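Local coordinates for capsular polysaccharide export system protein KpsC (Thermosulfurimonas dismutans, PDB 6MGB), which is a glycosyltransferase that probably transfers Kdo from CMP-Kdo in a beta-2,4 linkage while building the glycolipid anchor of bacterial capsules, at residues P37-G50 against E64-F76. Sequence-based numbering, arbitrary orientation. Where two conformers were deposited one is given.
Sequences PKGPEGLSAVAGWG and EWRLPYLALEDGF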
# COMPACT_ATOMS: atom_id res chain seq x y z
N PRO A 37 -1.57 22.19 -18.64
CA PRO A 37 -2.32 23.44 -18.82
C PRO A 37 -1.43 24.63 -18.52
O PRO A 37 -0.58 24.59 -17.64
CB PRO A 37 -3.47 23.32 -17.81
CG PRO A 37 -2.96 22.37 -16.78
CD PRO A 37 -2.08 21.40 -17.51
N LYS A 38 -1.64 25.71 -19.27
CA LYS A 38 -0.82 26.90 -19.11
C LYS A 38 -1.23 27.75 -17.91
O LYS A 38 -0.44 28.57 -17.45
CB LYS A 38 -0.86 27.75 -20.38
CG LYS A 38 -0.04 27.18 -21.53
CD LYS A 38 1.45 27.32 -21.28
CE LYS A 38 2.27 26.74 -22.42
NZ LYS A 38 3.71 27.09 -22.31
N GLY A 39 -2.45 27.56 -17.41
CA GLY A 39 -2.92 28.32 -16.27
C GLY A 39 -4.00 27.57 -15.51
O GLY A 39 -4.46 26.51 -15.92
N PRO A 40 -4.42 28.13 -14.37
CA PRO A 40 -5.42 27.44 -13.55
C PRO A 40 -6.84 27.60 -14.03
O PRO A 40 -7.68 26.74 -13.72
CB PRO A 40 -5.24 28.10 -12.18
CG PRO A 40 -4.78 29.48 -12.49
CD PRO A 40 -3.94 29.37 -13.74
N GLU A 41 -7.14 28.67 -14.77
CA GLU A 41 -8.51 28.92 -15.20
C GLU A 41 -9.10 27.68 -15.87
O GLU A 41 -8.48 27.08 -16.75
CB GLU A 41 -8.54 30.10 -16.17
CG GLU A 41 -9.93 30.49 -16.64
CD GLU A 41 -9.91 31.62 -17.65
OE1 GLU A 41 -9.38 31.41 -18.76
OE2 GLU A 41 -10.42 32.71 -17.33
N GLY A 42 -10.30 27.31 -15.43
CA GLY A 42 -11.01 26.19 -16.00
C GLY A 42 -10.67 24.83 -15.42
O GLY A 42 -11.29 23.84 -15.82
N LEU A 43 -9.73 24.76 -14.49
CA LEU A 43 -9.31 23.49 -13.90
C LEU A 43 -9.98 23.28 -12.55
O LEU A 43 -10.25 24.24 -11.81
CB LEU A 43 -7.80 23.44 -13.72
CG LEU A 43 -6.94 23.57 -14.97
CD1 LEU A 43 -5.47 23.53 -14.59
CD2 LEU A 43 -7.25 22.47 -15.97
N SER A 44 -10.24 22.02 -12.22
CA SER A 44 -10.77 21.66 -10.91
C SER A 44 -9.71 21.07 -9.99
O SER A 44 -9.99 20.87 -8.80
CB SER A 44 -11.92 20.65 -11.06
OG SER A 44 -11.49 19.45 -11.66
N ALA A 45 -8.50 20.80 -10.49
CA ALA A 45 -7.42 20.26 -9.68
C ALA A 45 -6.23 19.99 -10.58
O ALA A 45 -6.30 20.11 -11.81
CB ALA A 45 -7.82 18.97 -8.95
N VAL A 46 -5.12 19.63 -9.94
CA VAL A 46 -3.93 19.12 -10.61
C VAL A 46 -3.56 17.81 -9.92
O VAL A 46 -3.80 17.64 -8.72
CB VAL A 46 -2.75 20.12 -10.54
CG1 VAL A 46 -1.53 19.57 -11.26
CG2 VAL A 46 -3.15 21.47 -11.12
N ALA A 47 -2.97 16.89 -10.68
CA ALA A 47 -2.65 15.57 -10.15
C ALA A 47 -1.25 15.16 -10.56
O ALA A 47 -0.73 15.62 -11.58
CB ALA A 47 -3.66 14.51 -10.62
N GLY A 48 -0.64 14.29 -9.75
CA GLY A 48 0.67 13.75 -10.05
C GLY A 48 0.82 12.38 -9.42
O GLY A 48 0.01 11.96 -8.59
N TRP A 49 1.89 11.69 -9.83
CA TRP A 49 2.12 10.30 -9.45
C TRP A 49 3.40 10.22 -8.63
O TRP A 49 4.50 10.40 -9.16
CB TRP A 49 2.23 9.41 -10.69
CG TRP A 49 2.19 7.95 -10.37
CD1 TRP A 49 3.21 7.19 -9.89
CD2 TRP A 49 1.07 7.08 -10.53
NE1 TRP A 49 2.79 5.89 -9.73
CE2 TRP A 49 1.48 5.79 -10.12
CE3 TRP A 49 -0.25 7.25 -10.98
CZ2 TRP A 49 0.63 4.69 -10.14
CZ3 TRP A 49 -1.09 6.16 -11.00
CH2 TRP A 49 -0.65 4.89 -10.58
N GLY A 50 3.26 9.93 -7.33
CA GLY A 50 4.42 9.79 -6.48
C GLY A 50 5.17 11.10 -6.32
O GLY A 50 4.59 12.19 -6.29
N GLU A 64 1.05 27.07 -6.39
CA GLU A 64 0.97 28.35 -7.10
C GLU A 64 -0.48 28.77 -7.32
O GLU A 64 -0.90 29.86 -6.94
CB GLU A 64 1.68 28.24 -8.44
CG GLU A 64 3.13 28.65 -8.44
CD GLU A 64 3.69 28.78 -9.84
OE1 GLU A 64 3.18 29.63 -10.60
OE2 GLU A 64 4.62 28.02 -10.19
N TRP A 65 -1.25 27.89 -7.96
CA TRP A 65 -2.56 28.22 -8.47
C TRP A 65 -3.67 28.11 -7.43
O TRP A 65 -4.82 28.42 -7.74
CB TRP A 65 -2.88 27.30 -9.65
CG TRP A 65 -1.96 27.49 -10.82
CD1 TRP A 65 -1.10 28.52 -11.04
CD2 TRP A 65 -1.80 26.59 -11.94
NE1 TRP A 65 -0.42 28.33 -12.22
CE2 TRP A 65 -0.83 27.16 -12.79
CE3 TRP A 65 -2.39 25.38 -12.29
CZ2 TRP A 65 -0.43 26.55 -13.97
CZ3 TRP A 65 -1.99 24.77 -13.47
CH2 TRP A 65 -1.02 25.35 -14.30
N ARG A 66 -3.35 27.68 -6.21
CA ARG A 66 -4.36 27.45 -5.18
C ARG A 66 -5.44 26.50 -5.69
O ARG A 66 -6.64 26.76 -5.59
CB ARG A 66 -4.96 28.77 -4.71
CG ARG A 66 -3.98 29.65 -3.95
CD ARG A 66 -4.70 30.76 -3.21
NE ARG A 66 -5.69 30.24 -2.26
CZ ARG A 66 -5.41 29.85 -1.02
NH1 ARG A 66 -4.17 29.93 -0.54
NH2 ARG A 66 -6.38 29.39 -0.24
N LEU A 67 -4.99 25.38 -6.27
CA LEU A 67 -5.86 24.29 -6.67
C LEU A 67 -5.57 23.05 -5.85
O LEU A 67 -4.44 22.86 -5.38
CB LEU A 67 -5.68 23.95 -8.16
CG LEU A 67 -6.28 24.91 -9.18
CD1 LEU A 67 -5.86 24.50 -10.59
CD2 LEU A 67 -7.79 24.96 -9.07
N PRO A 68 -6.56 22.18 -5.64
CA PRO A 68 -6.28 20.92 -4.95
C PRO A 68 -5.27 20.08 -5.73
O PRO A 68 -5.27 20.07 -6.96
CB PRO A 68 -7.65 20.23 -4.89
CG PRO A 68 -8.64 21.33 -5.10
CD PRO A 68 -7.98 22.31 -6.00
N TYR A 69 -4.40 19.40 -4.99
CA TYR A 69 -3.46 18.45 -5.59
C TYR A 69 -3.94 17.03 -5.29
O TYR A 69 -4.09 16.66 -4.12
CB TYR A 69 -2.04 18.64 -5.06
CG TYR A 69 -1.10 17.57 -5.57
CD1 TYR A 69 -0.59 17.62 -6.85
CD2 TYR A 69 -0.75 16.48 -4.77
CE1 TYR A 69 0.26 16.64 -7.33
CE2 TYR A 69 0.09 15.49 -5.24
CZ TYR A 69 0.59 15.58 -6.52
OH TYR A 69 1.43 14.60 -6.99
N LEU A 70 -4.18 16.26 -6.34
CA LEU A 70 -4.61 14.87 -6.22
C LEU A 70 -3.39 13.97 -6.32
O LEU A 70 -2.78 13.86 -7.39
CB LEU A 70 -5.64 14.53 -7.31
CG LEU A 70 -6.82 15.48 -7.47
CD1 LEU A 70 -7.80 14.92 -8.48
CD2 LEU A 70 -7.50 15.74 -6.15
N ALA A 71 -3.04 13.32 -5.21
CA ALA A 71 -1.98 12.33 -5.20
C ALA A 71 -2.53 11.00 -5.71
O ALA A 71 -3.46 10.45 -5.12
CB ALA A 71 -1.40 12.17 -3.80
N LEU A 72 -1.96 10.49 -6.80
CA LEU A 72 -2.41 9.25 -7.42
C LEU A 72 -1.41 8.13 -7.14
O LEU A 72 -0.19 8.34 -7.23
CB LEU A 72 -2.58 9.42 -8.93
CG LEU A 72 -3.37 10.66 -9.38
CD1 LEU A 72 -3.40 10.74 -10.90
CD2 LEU A 72 -4.78 10.64 -8.82
N GLU A 73 -1.92 6.95 -6.81
CA GLU A 73 -1.10 5.77 -6.60
C GLU A 73 -1.90 4.54 -7.02
O GLU A 73 -3.12 4.59 -7.15
CB GLU A 73 -0.65 5.62 -5.14
CG GLU A 73 0.10 6.82 -4.54
CD GLU A 73 1.56 6.88 -4.98
OE1 GLU A 73 2.21 7.92 -4.71
OE2 GLU A 73 2.05 5.91 -5.59
N ASP A 74 -1.19 3.43 -7.21
CA ASP A 74 -1.87 2.15 -7.40
C ASP A 74 -2.68 1.82 -6.16
O ASP A 74 -2.29 2.13 -5.04
CB ASP A 74 -0.86 1.04 -7.68
CG ASP A 74 -0.24 1.15 -9.05
OD1 ASP A 74 -0.88 1.71 -9.96
OD2 ASP A 74 0.90 0.67 -9.23
N GLY A 75 -3.83 1.19 -6.37
CA GLY A 75 -4.64 0.73 -5.26
C GLY A 75 -3.94 -0.36 -4.47
O GLY A 75 -2.93 -0.93 -4.89
N PHE A 76 -4.49 -0.65 -3.29
CA PHE A 76 -3.93 -1.70 -2.45
C PHE A 76 -4.11 -3.08 -3.08
O PHE A 76 -3.24 -3.94 -2.92
CB PHE A 76 -4.56 -1.65 -1.06
CG PHE A 76 -4.17 -0.43 -0.26
CD1 PHE A 76 -2.84 -0.06 -0.15
CD2 PHE A 76 -5.13 0.34 0.37
CE1 PHE A 76 -2.47 1.05 0.59
CE2 PHE A 76 -4.77 1.46 1.10
CZ PHE A 76 -3.44 1.81 1.21
O HOH W 1 2.06 12.56 -5.27
O HOH W 2 1.00 10.03 -5.35
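Trp65 and Pro40 meet ring on ring: Pro40 CD sits 3.8 Å from the centroid of the five-membered ring of Trp65, almost on its normal, while Gly39 CA lies over the six-membered ring, on the same face. Pro37 O approaches the edge at Trp65 CH2. Proline suits this place because its rigid, compact ring lies nearly parallel to the indole, putting CD and CG over its face. Without the indole, as with an alanine at Trp65, Pro40 and Gly39 would probably lose their supporting surface, opening a gap beside Leu43 and Val46. Trp49 CG, anti to the backbone N (chi1 -168°), swings the indole over the end of strand 69-74, with Leu72 O and Glu73 CA under one face and Asp74 OD1 at its rim, 3.2 Å from Trp49 CH2; Arg78 pairs with Asp74 OD2. The Tyr69 ring runs alongside Gly48, where a side chain would strike the hydroxyl; a water joins Tyr69 OH to Gly50 O. Along the strands, Val46 and Gly48 each donate one and accept one backbone hydrogen bond. Asp74's side chain is about 7 Å from that of CMP-binding Gln248. Parallel strands 45-49 and 69-74, joined by helix 53-65, make a beta-alpha-beta unit in a mixed-sheet domain, consistent with GT-B; the helix packs on Val46 and Tyr69, and strands 11-13 and 90-94 flank the pair.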